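Local coordinates for protein peptide ABC transporter permease (Staphylococcus hominis, PDB 6EXS) that probably imports short peptides as a POT-family member of the major facilitator superfamily, and binds a thioalcohol-conjugated peptide that is a precursor of axillary malodour, at residues M38-Y42 with N177-F182; G51-D55 with A110-L114; M60-S64 with S306-I311; G101-L105 with F115-F119. All blocks are in the same frame, centred on the assembly; numbering follows the deposited sequence.

Contact 1: residues M38-Y42 with N177-F182; sequences MLIFY and NFHGGF
Y42, F178 and F182 form an aromatic cluster that joins helix 16-44 to the start of helix 178-204 inside this major facilitator fold. The two short helical segments run roughly antiparallel with their axes 11.2 Å apart, a wide spacing that the rings span. Y42 is central to it: its CG lies anti to the backbone N (chi1 175°), which sends the phenol across to the other helix and between the two phenylalanines. F182 presents its edge to one face of the Y42 ring in a T-shaped pair, with planes at 71° and centroids 5.1 Å apart. The nearest atoms of that pair are F182 CE2 and Y42 CD2, at 3.6 Å. F178 meets the phenol differently: the two rings lie obliquely, neither stacked nor edge-to-face, while Y42 CA sits over the F178 face, 4.0 Å from the ring centroid, in a CH-pi contact. M38 packs one turn earlier. Its SD lies above the face of F182, 4.8 Å from the centroid, a Met-aromatic contact at some distance. The bend at the end of the chain (chi3 88°) turns CE toward F178, where it meets CD1 at 3.7 Å. G181, without a side chain, leaves its backbone open to this thioether, and its CA is the nearest atom to SD across the contact. L39 adds a methyl, CD1, against CZ of F182. At the outer end of the phenol, Y42 OH comes to 3.4 Å from H179 CE1, a carbon of an imidazole whose ND1 is hydrogen-bonded to L105 O.

Contact 2: residues G51-D55 with A110-L114; sequences GLGID and ALFGL. With OLC ((2R)-2,3-dihydroxypropyl (9Z)-octadec-9-enoate), chain E.
L52 and I54, on the loop between helices 16-44 and 56-72, meet A110, L111 and L114 at the beginning of helix 110-137, and the contact is made by apolar packing. The L52 side chain is extended (chi1 -69°, chi2 175°), and its two methyls divide the work. CD1 packs obliquely on L114, 3.7 Å from its CD2, and also reaches CD2 of L111 at 4.0 Å. CD2 rests on the backbone of A110, with CA at 3.8 Å. I54 and L114 reach toward each other tip to tip, I54 CD1 lying 3.8 Å from L114 CD2; the same CD1 meets L111 CD2 at an equal 3.8 Å. Four methyls from four residues therefore gather at one point.

Lipid contacts occupy another side of the helix. L111 is shared: CD2 faces the loop, whereas CB lies 3.7 Å from C21 of a monoolein glycerol. F112 turns to the acyl chain of the same lipid, its CZ 3.7 Å from C11.

Polar bonds lie within the loop and to its neighbours, off the apolar interface. Backbone bonds tie L52 to Y42, G53 to F45 and I54 to M43. D55 then starts helix 56-72 from the N-cap position, its OD2 bonded to T58 OG1. The result is a loop joining two membrane helices, hydrogen-bonded to the end of helix 16-44 and the residue just after it, and packed by leucine and isoleucine methyls against a third helix at the lipid-facing surface.

Contact 3: residues M60-S64 with S306-I311; sequences MSIMS and SNVLNI. With C3H (2-[[(2~{R})-2-azanyl-3-[(3~{S})-3-methyl-1-oxidanyl-hexan-3-yl]sulfanyl-propanoyl]amino]ethanoic acid), chain O.
N307 reaches M60 and S64 on helix 56-72 through one amide nitrogen, ND2, which makes both hydrogen bonds of this buried contact. The stronger goes to M60 O at 2.8 Å, with an N-H...O angle of 150°. The acceptor lies in the amide plane of N307, but seen from M60 the donor stands 42° above the carbonyl plane, so no lone pair is met squarely. The second, to S64 OG at 3.2 Å, is weak, and that hydroxyl has another weak partner in Q445 OE1. A chi1 of 62°, with CG between backbone N and carbonyl carbon, directs the N307 amide at helix 56-72 so that ND2 reaches both acceptors. N307 CB packs 3.8 Å from CB of M63.

S306 O takes a weak bond from N310 ND2, and M63 CE lies 3.7 Å from the same oxygen, while S306 OG bonds E303 O. M60 SD lies 3.4 Å from N307 O; beyond it, M60 CG is 3.9 Å from I311 CD1, and M60 SD 4.1 Å from V308 CG2.

S306 also belongs to the ligand pocket, its N 3.5 Å from C4 of the bound conjugate. One neutral amide nitrogen, with one sound bond to a main-chain carbonyl and one weak bond to a hydroxyl, thus carries the polar link of a buried junction that also holds a pocket residue.

Contact 4: residues G101-L105 with F115-F119; sequences GHICL and FSSMF. With OLC ((2R)-2,3-dihydroxypropyl (9Z)-octadec-9-enoate), chain E; OLC ((2R)-2,3-dihydroxypropyl (9Z)-octadec-9-enoate), chain N.
S117 and G101 form the close point of an antiparallel helical hairpin, where helix 74-106 turns back through a short connection into helix 110-137. The segment axes approach to 7.6 Å with their directions 168° apart, and the CA atoms of G101 and S117 are 3.8 Å from each other. Small groups permit this: G101 offers only backbone. S117 OG lies anti to its own backbone nitrogen (chi1 170°), a torsion that points it at helix 74-106, where it donates to G101 O at 2.7 Å. The hydroxyl stands 45° above the carbonyl plane, not on a lone pair, so it meets the oxygen from out of that plane. L105 covers the same hydroxyl with its CG at 3.3 Å. Three residues after G101, C104 CB packs on S117 CB at 3.8 Å. S116 OG bonds F112 O while lying 3.6 Å from C104 CB, and S116 CB lies 3.7 Å from C11 of a monoolein chain.

Lipid also lines the far flank: F119 CD2 comes to 3.6 Å from C8 of that lipid, and a second monoolein lays C2 over one face of F115. Glycine, cysteine and serine at the interface, with bulky aromatics toward lipid, mark a tightly packed hairpin of transmembrane helices.

Contacts 1, 3 and 4 are buried, whereas contact 2 lies at the surface. Chemistry follows place: rings and a thioether span the wide helix spacing in contact 1, methyls close contact 2, an asparagine amide bridges contact 3 beside the ligand pocket, and a serine hydroxyl bonds a glycine carbonyl where the helices of contact 4 are close. Contacts 2 and 4 share helix 110-137 and one monoolein. L105 of contact 4 packs on L39, Y42 and F182 of contact 1. Y42 O probably accepts from L52 N, linking contacts 1 and 2, while I40 packs on M63, N310 and I311 of contact 3. Contacts 2 and 3 do not touch.

Contact 1: residues M38-Y42 with N177-F182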
loop_
_atom_site.group_PDB
_atom_site.type_symbol
_atom_site.label_atom_id
_atom_site.label_comp_id
_atom_site.label_asym_id
_atom_site.label_seq_id
_atom_site.Cartn_x
_atom_site.Cartn_y
_atom_site.Cartn_z
ATOM N N MET A 38 -6.861 6.456 11.938
ATOM C CA MET A 38 -7.101 7.660 12.730
ATOM C C MET A 38 -6.826 8.934 11.959
ATOM O O MET A 38 -7.512 9.925 12.188
ATOM C CB MET A 38 -6.194 7.667 13.971
ATOM C CG MET A 38 -6.495 6.582 14.978
ATOM S SD MET A 38 -5.558 6.864 16.504
ATOM C CE MET A 38 -6.666 7.888 17.363
ATOM N N LEU A 39 -5.783 8.937 11.100
ATOM C CA LEU A 39 -5.319 10.124 10.367
ATOM C C LEU A 39 -6.416 10.878 9.614
ATOM O O LEU A 39 -6.456 12.102 9.729
ATOM C CB LEU A 39 -4.137 9.815 9.430
ATOM C CG LEU A 39 -3.221 11.010 9.101
ATOM C CD1 LEU A 39 -2.376 11.424 10.304
ATOM C CD2 LEU A 39 -2.306 10.686 7.927
ATOM N N ILE A 40 -7.306 10.178 8.884
ATOM C CA ILE A 40 -8.370 10.835 8.110
ATOM C C ILE A 40 -9.306 11.650 9.019
ATOM O O ILE A 40 -9.556 12.813 8.718
ATOM C CB ILE A 40 -9.132 9.863 7.143
ATOM C CG1 ILE A 40 -10.179 10.616 6.258
ATOM C CG2 ILE A 40 -9.758 8.637 7.859
ATOM C CD1 ILE A 40 -9.636 11.597 5.218
ATOM N N PHE A 41 -9.752 11.077 10.152
ATOM C CA PHE A 41 -10.637 11.753 11.103
ATOM C C PHE A 41 -9.925 12.862 11.852
ATOM O O PHE A 41 -10.478 13.953 11.967
ATOM C CB PHE A 41 -11.305 10.752 12.046
ATOM C CG PHE A 41 -11.961 9.643 11.268
ATOM C CD1 PHE A 41 -13.053 9.900 10.448
ATOM C CD2 PHE A 41 -11.431 8.356 11.283
ATOM C CE1 PHE A 41 -13.617 8.888 9.679
ATOM C CE2 PHE A 41 -12.011 7.341 10.532
ATOM C CZ PHE A 41 -13.086 7.615 9.717
ATOM N N TYR A 42 -8.676 12.612 12.291
ATOM C CA TYR A 42 -7.844 13.603 12.968
ATOM C C TYR A 42 -7.671 14.867 12.101
ATOM O O TYR A 42 -7.728 15.967 12.631
ATOM C CB TYR A 42 -6.476 12.995 13.299
ATOM C CG TYR A 42 -5.489 13.966 13.903
ATOM C CD1 TYR A 42 -5.782 14.645 15.086
ATOM C CD2 TYR A 42 -4.238 14.170 13.326
ATOM C CE1 TYR A 42 -4.858 15.507 15.673
ATOM C CE2 TYR A 42 -3.302 15.026 13.909
ATOM C CZ TYR A 42 -3.619 15.696 15.083
ATOM O OH TYR A 42 -2.708 16.544 15.667
ATOM N N ASN A 177 -8.896 11.430 21.750
ATOM C CA ASN A 177 -7.519 11.448 22.232
ATOM C C ASN A 177 -6.641 10.943 21.096
ATOM O O ASN A 177 -6.219 9.790 21.089
ATOM C CB ASN A 177 -7.381 10.594 23.508
ATOM C CG ASN A 177 -6.040 10.654 24.209
ATOM O OD1 ASN A 177 -5.752 9.836 25.081
ATOM N ND2 ASN A 177 -5.179 11.601 23.861
ATOM N N PHE A 178 -6.416 11.798 20.098
ATOM C CA PHE A 178 -5.615 11.447 18.926
ATOM C C PHE A 178 -4.154 11.282 19.293
ATOM O O PHE A 178 -3.582 10.228 18.991
ATOM C CB PHE A 178 -5.840 12.439 17.773
ATOM C CG PHE A 178 -7.256 12.422 17.229
ATOM C CD1 PHE A 178 -7.706 11.365 16.435
ATOM C CD2 PHE A 178 -8.147 13.450 17.526
ATOM C CE1 PHE A 178 -9.017 11.347 15.941
ATOM C CE2 PHE A 178 -9.462 13.427 17.035
ATOM C CZ PHE A 178 -9.887 12.377 16.250
ATOM N N HIS A 179 -3.578 12.259 20.040
ATOM C CA HIS A 179 -2.185 12.196 20.506
ATOM C C HIS A 179 -1.874 10.915 21.313
ATOM O O HIS A 179 -0.783 10.360 21.169
ATOM C CB HIS A 179 -1.789 13.448 21.286
ATOM C CG HIS A 179 -1.794 14.693 20.461
ATOM N ND1 HIS A 179 -1.352 14.696 19.150
ATOM C CD2 HIS A 179 -2.169 15.946 20.798
ATOM C CE1 HIS A 179 -1.489 15.940 18.731
ATOM N NE2 HIS A 179 -1.966 16.730 19.691
ATOM N N GLY A 180 -2.849 10.456 22.108
ATOM C CA GLY A 180 -2.761 9.234 22.896
ATOM C C GLY A 180 -2.780 7.992 22.027
ATOM O O GLY A 180 -2.076 7.021 22.321
ATOM N N GLY A 181 -3.587 8.029 20.961
ATOM C CA GLY A 181 -3.703 6.937 20.002
ATOM C C GLY A 181 -2.457 6.790 19.143
ATOM O O GLY A 181 -1.985 5.673 18.916
ATOM N N PHE A 182 -1.905 7.936 18.678
ATOM C CA PHE A 182 -0.685 8.007 17.874
ATOM C C PHE A 182 0.532 7.629 18.713
ATOM O O PHE A 182 1.517 7.155 18.159
ATOM C CB PHE A 182 -0.499 9.408 17.250
ATOM C CG PHE A 182 -1.513 9.837 16.209
ATOM C CD1 PHE A 182 -1.815 9.016 15.125
ATOM C CD2 PHE A 182 -2.136 11.077 16.290
ATOM C CE1 PHE A 182 -2.749 9.412 14.159
ATOM C CE2 PHE A 182 -3.077 11.469 15.328
ATOM C CZ PHE A 182 -3.360 10.642 14.258
#

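Contact 2: residues G51-D55 with A110-L114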
loop_
_atom_site.group_PDB
_atom_site.type_symbol
_atom_site.label_atom_id
_atom_site.label_comp_id
_atom_site.label_asym_id
_atom_site.label_seq_id
_atom_site.Cartn_x
_atom_site.Cartn_y
_atom_site.Cartn_z
ATOM N N GLY A 51 -9.229 17.648 16.465
ATOM C CA GLY A 51 -8.785 17.450 15.092
ATOM C C GLY A 51 -8.000 18.650 14.590
ATOM O O GLY A 51 -7.724 19.581 15.357
ATOM N N LEU A 52 -7.637 18.647 13.295
ATOM C CA LEU A 52 -6.858 19.733 12.692
ATOM C C LEU A 52 -7.712 20.758 11.933
ATOM O O LEU A 52 -7.208 21.831 11.589
ATOM C CB LEU A 52 -5.706 19.201 11.809
ATOM C CG LEU A 52 -4.537 18.501 12.529
ATOM C CD1 LEU A 52 -3.534 17.913 11.518
ATOM C CD2 LEU A 52 -3.812 19.435 13.486
ATOM N N GLY A 53 -8.987 20.437 11.715
ATOM C CA GLY A 53 -9.944 21.309 11.045
ATOM C C GLY A 53 -9.649 21.596 9.588
ATOM O O GLY A 53 -10.099 22.611 9.063
ATOM N N ILE A 54 -8.893 20.706 8.929
ATOM C CA ILE A 54 -8.522 20.765 7.508
ATOM C C ILE A 54 -9.779 20.482 6.660
ATOM O O ILE A 54 -10.631 19.680 7.058
ATOM C CB ILE A 54 -7.384 19.713 7.199
ATOM C CG1 ILE A 54 -6.093 20.017 7.995
ATOM C CG2 ILE A 54 -7.074 19.582 5.690
ATOM C CD1 ILE A 54 -5.070 18.827 8.076
ATOM N N ASP A 55 -9.864 21.120 5.485
ATOM C CA ASP A 55 -10.924 20.918 4.504
ATOM C C ASP A 55 -11.024 19.428 4.207
ATOM O O ASP A 55 -9.997 18.771 4.003
ATOM C CB ASP A 55 -10.584 21.694 3.213
ATOM C CG ASP A 55 -11.413 21.331 1.993
ATOM O OD1 ASP A 55 -12.665 21.274 2.113
ATOM O OD2 ASP A 55 -10.819 21.140 0.911
ATOM N N ALA A 110 0.554 20.405 15.800
ATOM C CA ALA A 110 -0.496 20.685 14.807
ATOM C C ALA A 110 -0.094 20.329 13.350
ATOM O O ALA A 110 0.220 19.172 13.108
ATOM C CB ALA A 110 -0.981 22.136 14.924
ATOM N N LEU A 111 -0.098 21.292 12.397
ATOM C CA LEU A 111 0.234 21.027 10.992
ATOM C C LEU A 111 1.693 20.618 10.760
ATOM O O LEU A 111 1.948 19.786 9.886
ATOM C CB LEU A 111 -0.157 22.190 10.066
ATOM C CG LEU A 111 -1.661 22.444 9.826
ATOM C CD1 LEU A 111 -1.864 23.508 8.744
ATOM C CD2 LEU A 111 -2.407 21.172 9.441
ATOM N N PHE A 112 2.637 21.158 11.557
ATOM C CA PHE A 112 4.047 20.787 11.471
ATOM C C PHE A 112 4.201 19.304 11.826
ATOM O O PHE A 112 4.877 18.583 11.094
ATOM C CB PHE A 112 4.948 21.668 12.369
ATOM C CG PHE A 112 6.394 21.211 12.386
ATOM C CD1 PHE A 112 7.293 21.648 11.418
ATOM C CD2 PHE A 112 6.850 20.312 13.350
ATOM C CE1 PHE A 112 8.622 21.200 11.418
ATOM C CE2 PHE A 112 8.177 19.865 13.346
ATOM C CZ PHE A 112 9.055 20.317 12.384
ATOM N N GLY A 113 3.569 18.879 12.929
ATOM C CA GLY A 113 3.579 17.502 13.417
ATOM C C GLY A 113 3.011 16.511 12.428
ATOM O O GLY A 113 3.469 15.370 12.377
ATOM N N LEU A 114 2.026 16.948 11.612
ATOM C CA LEU A 114 1.406 16.125 10.579
ATOM C C LEU A 114 2.329 15.960 9.378
ATOM O O LEU A 114 2.601 14.823 8.984
ATOM C CB LEU A 114 0.027 16.688 10.165
ATOM C CG LEU A 114 -0.593 16.189 8.846
ATOM C CD1 LEU A 114 -1.123 14.787 8.970
ATOM C CD2 LEU A 114 -1.691 17.110 8.379
HETATM C C10 OLC E . 11.973 17.631 9.743
HETATM C C9 OLC E . 11.546 17.606 8.489
HETATM C C11 OLC E . 11.129 17.621 10.988
HETATM C C8 OLC E . 10.120 17.568 8.023
HETATM C C24 OLC E . 2.346 25.824 8.549
HETATM C C12 OLC E . 11.927 17.552 12.288
HETATM C C7 OLC E . 9.747 18.710 7.083
HETATM C C13 OLC E . 11.059 17.366 13.525
HETATM C C6 OLC E . 8.247 18.937 6.944
HETATM C C5 OLC E . 7.632 19.822 8.025
HETATM C C4 OLC E . 7.683 21.316 7.727
HETATM C C3 OLC E . 6.506 21.845 6.915
HETATM C C2 OLC E . 5.338 22.310 7.781
HETATM C C21 OLC E . 1.908 23.640 7.326
HETATM C C1 OLC E . 4.131 22.778 7.017
HETATM C C22 OLC E . 1.738 25.147 7.336
HETATM O O19 OLC E . 3.993 22.703 5.822
HETATM O O25 OLC E . 1.592 25.570 9.731
HETATM O O23 OLC E . 2.273 25.702 6.132
HETATM O O20 OLC E . 3.215 23.292 7.849
#

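Contact 3: residues M60-S64 with S306-I311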
loop_
_atom_site.group_PDB
_atom_site.type_symbol
_atom_site.label_atom_id
_atom_site.label_comp_id
_atom_site.label_asym_id
_atom_site.label_seq_id
_atom_site.Cartn_x
_atom_site.Cartn_y
_atom_site.Cartn_z
ATOM N N MET A 60 -8.752 14.216 2.301
ATOM C CA MET A 60 -8.954 13.064 1.426
ATOM C C MET A 60 -7.778 12.941 0.453
ATOM O O MET A 60 -7.213 11.863 0.310
ATOM C CB MET A 60 -10.287 13.199 0.659
ATOM C CG MET A 60 -11.533 12.995 1.522
ATOM S SD MET A 60 -13.016 12.558 0.563
ATOM C CE MET A 60 -13.450 14.110 -0.127
ATOM N N SER A 61 -7.393 14.057 -0.184
ATOM C CA SER A 61 -6.251 14.160 -1.101
ATOM C C SER A 61 -4.932 13.735 -0.415
ATOM O O SER A 61 -4.214 12.900 -0.978
ATOM C CB SER A 61 -6.138 15.576 -1.661
ATOM O OG SER A 61 -5.019 15.666 -2.526
ATOM N N ILE A 62 -4.652 14.269 0.817
ATOM C CA ILE A 62 -3.471 13.942 1.641
ATOM C C ILE A 62 -3.325 12.412 1.846
ATOM O O ILE A 62 -2.241 11.878 1.623
ATOM C CB ILE A 62 -3.457 14.743 2.981
ATOM C CG1 ILE A 62 -3.201 16.254 2.721
ATOM C CG2 ILE A 62 -2.426 14.166 3.979
ATOM C CD1 ILE A 62 -3.674 17.247 3.807
ATOM N N MET A 63 -4.423 11.718 2.228
ATOM C CA MET A 63 -4.464 10.260 2.439
ATOM C C MET A 63 -3.920 9.456 1.235
ATOM O O MET A 63 -3.086 8.559 1.416
ATOM C CB MET A 63 -5.887 9.792 2.807
ATOM C CG MET A 63 -6.320 10.210 4.199
ATOM S SD MET A 63 -5.369 9.466 5.558
ATOM C CE MET A 63 -6.148 7.862 5.657
ATOM N N SER A 64 -4.357 9.831 0.008
ATOM C CA SER A 64 -3.975 9.194 -1.246
ATOM C C SER A 64 -2.545 9.514 -1.662
ATOM O O SER A 64 -1.806 8.605 -2.020
ATOM C CB SER A 64 -4.959 9.566 -2.346
ATOM O OG SER A 64 -6.191 8.911 -2.113
ATOM N N SER A 306 -10.249 3.966 2.309
ATOM C CA SER A 306 -9.534 4.578 3.434
ATOM C C SER A 306 -9.822 6.066 3.598
ATOM O O SER A 306 -9.513 6.610 4.651
ATOM C CB SER A 306 -8.029 4.357 3.300
ATOM O OG SER A 306 -7.531 4.882 2.079
ATOM N N ASN A 307 -10.395 6.727 2.572
ATOM C CA ASN A 307 -10.662 8.174 2.616
ATOM C C ASN A 307 -12.013 8.623 2.021
ATOM O O ASN A 307 -12.432 9.741 2.293
ATOM C CB ASN A 307 -9.507 8.943 1.938
ATOM C CG ASN A 307 -9.289 8.643 0.470
ATOM O OD1 ASN A 307 -9.648 7.585 -0.051
ATOM N ND2 ASN A 307 -8.654 9.557 -0.222
ATOM N N VAL A 308 -12.663 7.783 1.189
ATOM C CA VAL A 308 -13.916 8.138 0.508
ATOM C C VAL A 308 -15.128 7.336 1.041
ATOM O O VAL A 308 -16.116 7.947 1.473
ATOM C CB VAL A 308 -13.765 8.045 -1.047
ATOM C CG1 VAL A 308 -15.094 8.269 -1.767
ATOM C CG2 VAL A 308 -12.700 9.015 -1.562
ATOM N N LEU A 309 -15.064 5.993 0.983
ATOM C CA LEU A 309 -16.165 5.114 1.393
ATOM C C LEU A 309 -16.501 5.185 2.895
ATOM O O LEU A 309 -17.683 5.125 3.250
ATOM C CB LEU A 309 -15.900 3.666 0.946
ATOM C CG LEU A 309 -17.114 2.722 0.828
ATOM C CD1 LEU A 309 -18.214 3.308 -0.077
ATOM C CD2 LEU A 309 -16.676 1.338 0.340
ATOM N N ASN A 310 -15.470 5.353 3.757
ATOM C CA ASN A 310 -15.604 5.472 5.217
ATOM C C ASN A 310 -16.289 6.790 5.689
ATOM O O ASN A 310 -17.114 6.742 6.608
ATOM C CB ASN A 310 -14.246 5.268 5.910
ATOM C CG ASN A 310 -13.098 6.112 5.406
ATOM O OD1 ASN A 310 -13.126 6.668 4.306
ATOM N ND2 ASN A 310 -12.038 6.192 6.199
ATOM N N ILE A 311 -15.932 7.957 5.074
ATOM C CA ILE A 311 -16.533 9.266 5.372
ATOM C C ILE A 311 -17.997 9.245 4.904
ATOM O O ILE A 311 -18.866 9.777 5.593
ATOM C CB ILE A 311 -15.747 10.458 4.764
ATOM C CG1 ILE A 311 -14.288 10.513 5.267
ATOM C CG2 ILE A 311 -16.470 11.791 5.036
ATOM C CD1 ILE A 311 -13.437 11.661 4.626
HETATM O O2 C3H O . -2.237 -4.204 3.834
HETATM C C11 C3H O . -3.132 -4.963 3.718
HETATM O O3 C3H O . -3.103 -5.986 2.938
HETATM C C10 C3H O . -4.461 -4.836 4.403
HETATM N N1 C3H O . -4.825 -3.469 4.692
HETATM C C9 C3H O . -5.442 -2.714 3.799
HETATM O O1 C3H O . -5.059 -2.598 2.644
HETATM C C8 C3H O . -6.674 -1.983 4.219
HETATM N N C3H O . -6.744 -1.960 5.674
HETATM C C7 C3H O . -6.646 -0.536 3.723
HETATM S S C3H O . -7.645 -0.132 2.265
HETATM C C3 C3H O . -9.476 -0.281 2.627
HETATM C C4 C3H O . -9.797 0.805 3.621
HETATM C C5 C3H O . -9.732 -1.716 3.105
HETATM C C6 C3H O . -11.102 -2.025 3.664
HETATM O O C3H O . -11.052 -2.428 4.993
HETATM C C2 C3H O . -10.301 -0.070 1.361
HETATM C C1 C3H O . -11.137 -1.259 0.919
HETATM C C C3H O . -11.923 -0.949 -0.326
#

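Contact 4: residues G101-L105 with F115-F119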
loop_
_atom_site.group_PDB
_atom_site.type_symbol
_atom_site.label_atom_id
_atom_site.label_comp_id
_atom_site.label_asym_id
_atom_site.label_seq_id
_atom_site.Cartn_x
_atom_site.Cartn_y
_atom_site.Cartn_z
ATOM N N GLY A 101 8.490 9.500 12.999
ATOM C CA GLY A 101 7.244 9.934 12.375
ATOM C C GLY A 101 6.035 9.713 13.263
ATOM O O GLY A 101 5.119 10.529 13.281
ATOM N N HIS A 102 6.020 8.624 14.023
ATOM C CA HIS A 102 4.928 8.341 14.944
ATOM C C HIS A 102 5.000 9.267 16.167
ATOM O O HIS A 102 3.952 9.684 16.670
ATOM C CB HIS A 102 4.901 6.856 15.345
ATOM C CG HIS A 102 4.407 5.928 14.269
ATOM N ND1 HIS A 102 3.062 5.823 13.965
ATOM C CD2 HIS A 102 5.092 5.044 13.504
ATOM C CE1 HIS A 102 2.976 4.909 13.012
ATOM N NE2 HIS A 102 4.170 4.415 12.700
ATOM N N ILE A 103 6.231 9.618 16.618
ATOM C CA ILE A 103 6.432 10.533 17.746
ATOM C C ILE A 103 5.951 11.948 17.350
ATOM O O ILE A 103 5.265 12.587 18.148
ATOM C CB ILE A 103 7.882 10.470 18.330
ATOM C CG1 ILE A 103 8.140 9.087 18.989
ATOM C CG2 ILE A 103 8.141 11.589 19.353
ATOM C CD1 ILE A 103 9.617 8.674 19.121
ATOM N N CYS A 104 6.225 12.389 16.092
ATOM C CA CYS A 104 5.784 13.689 15.550
ATOM C C CYS A 104 4.285 13.916 15.810
ATOM O O CYS A 104 3.902 14.997 16.268
ATOM C CB CYS A 104 6.102 13.808 14.059
ATOM S SG CYS A 104 7.863 13.946 13.669
ATOM N N LEU A 105 3.451 12.879 15.521
ATOM C CA LEU A 105 1.996 12.894 15.700
ATOM C C LEU A 105 1.542 12.913 17.154
ATOM O O LEU A 105 0.446 13.395 17.425
ATOM C CB LEU A 105 1.336 11.725 14.956
ATOM C CG LEU A 105 1.138 11.891 13.457
ATOM C CD1 LEU A 105 0.500 10.685 12.886
ATOM C CD2 LEU A 105 0.293 13.133 13.115
ATOM N N PHE A 115 2.822 17.075 8.794
ATOM C CA PHE A 115 3.694 16.974 7.613
ATOM C C PHE A 115 5.095 16.389 7.937
ATOM O O PHE A 115 5.614 15.631 7.116
ATOM C CB PHE A 115 3.760 18.293 6.827
ATOM C CG PHE A 115 2.430 18.625 6.175
ATOM C CD1 PHE A 115 2.008 17.955 5.030
ATOM C CD2 PHE A 115 1.586 19.586 6.725
ATOM C CE1 PHE A 115 0.762 18.244 4.444
ATOM C CE2 PHE A 115 0.341 19.873 6.141
ATOM C CZ PHE A 115 -0.063 19.200 5.006
ATOM N N SER A 116 5.659 16.660 9.139
ATOM C CA SER A 116 6.946 16.082 9.548
ATOM C C SER A 116 6.825 14.570 9.769
ATOM O O SER A 116 7.739 13.823 9.414
ATOM C CB SER A 116 7.490 16.769 10.791
ATOM O OG SER A 116 6.589 16.624 11.873
ATOM N N SER A 117 5.674 14.117 10.307
ATOM C CA SER A 117 5.343 12.698 10.509
ATOM C C SER A 117 5.305 11.987 9.149
ATOM O O SER A 117 5.901 10.921 8.997
ATOM C CB SER A 117 3.983 12.575 11.185
ATOM O OG SER A 117 3.502 11.243 11.215
ATOM N N MET A 118 4.602 12.585 8.164
ATOM C CA MET A 118 4.473 12.063 6.805
ATOM C C MET A 118 5.838 11.895 6.163
ATOM O O MET A 118 6.111 10.830 5.635
ATOM C CB MET A 118 3.567 12.962 5.961
ATOM C CG MET A 118 2.093 12.627 6.111
ATOM S SD MET A 118 0.956 13.832 5.382
ATOM C CE MET A 118 1.579 13.909 3.620
ATOM N N PHE A 119 6.717 12.909 6.304
ATOM C CA PHE A 119 8.085 12.942 5.796
ATOM C C PHE A 119 8.924 11.747 6.311
ATOM O O PHE A 119 9.523 11.038 5.500
ATOM C CB PHE A 119 8.750 14.301 6.142
ATOM C CG PHE A 119 10.241 14.395 5.910
ATOM C CD1 PHE A 119 10.750 14.607 4.635
ATOM C CD2 PHE A 119 11.136 14.269 6.966
ATOM C CE1 PHE A 119 12.131 14.691 4.420
ATOM C CE2 PHE A 119 12.516 14.344 6.751
ATOM C CZ PHE A 119 13.003 14.551 5.480
HETATM C C10 OLC E . 11.973 17.631 9.743
HETATM C C9 OLC E . 11.546 17.606 8.489
HETATM C C11 OLC E . 11.129 17.621 10.988
HETATM C C8 OLC E . 10.120 17.568 8.023
HETATM C C24 OLC E . 2.346 25.824 8.549
HETATM C C12 OLC E . 11.927 17.552 12.288
HETATM C C7 OLC E . 9.747 18.710 7.083
HETATM C C13 OLC E . 11.059 17.366 13.525
HETATM C C6 OLC E . 8.247 18.937 6.944
HETATM C C5 OLC E . 7.632 19.822 8.025
HETATM C C4 OLC E . 7.683 21.316 7.727
HETATM C C3 OLC E . 6.506 21.845 6.915
HETATM C C2 OLC E . 5.338 22.310 7.781
HETATM C C21 OLC E . 1.908 23.640 7.326
HETATM C C1 OLC E . 4.131 22.778 7.017
HETATM C C22 OLC E . 1.738 25.147 7.336
HETATM O O19 OLC E . 3.993 22.703 5.822
HETATM O O25 OLC E . 1.592 25.570 9.731
HETATM O O23 OLC E . 2.273 25.702 6.132
HETATM O O20 OLC E . 3.215 23.292 7.849
HETATM C C24 OLC N . -2.860 22.118 4.564
HETATM C C5 OLC N . 5.627 20.393 2.833
HETATM C C4 OLC N . 4.178 20.253 2.388
HETATM C C3 OLC N . 3.314 21.450 2.749
HETATM C C2 OLC N . 1.861 21.313 2.307
HETATM C C21 OLC N . -1.262 23.207 2.947
HETATM C C1 OLC N . 1.006 22.487 2.699
HETATM C C22 OLC N . -1.811 23.185 4.358
HETATM O O19 OLC N . 1.423 23.599 2.902
HETATM O O25 OLC N . -4.103 22.522 4.009
HETATM O O23 OLC N . -0.760 23.035 5.314
HETATM O O20 OLC N . -0.289 22.143 2.795
#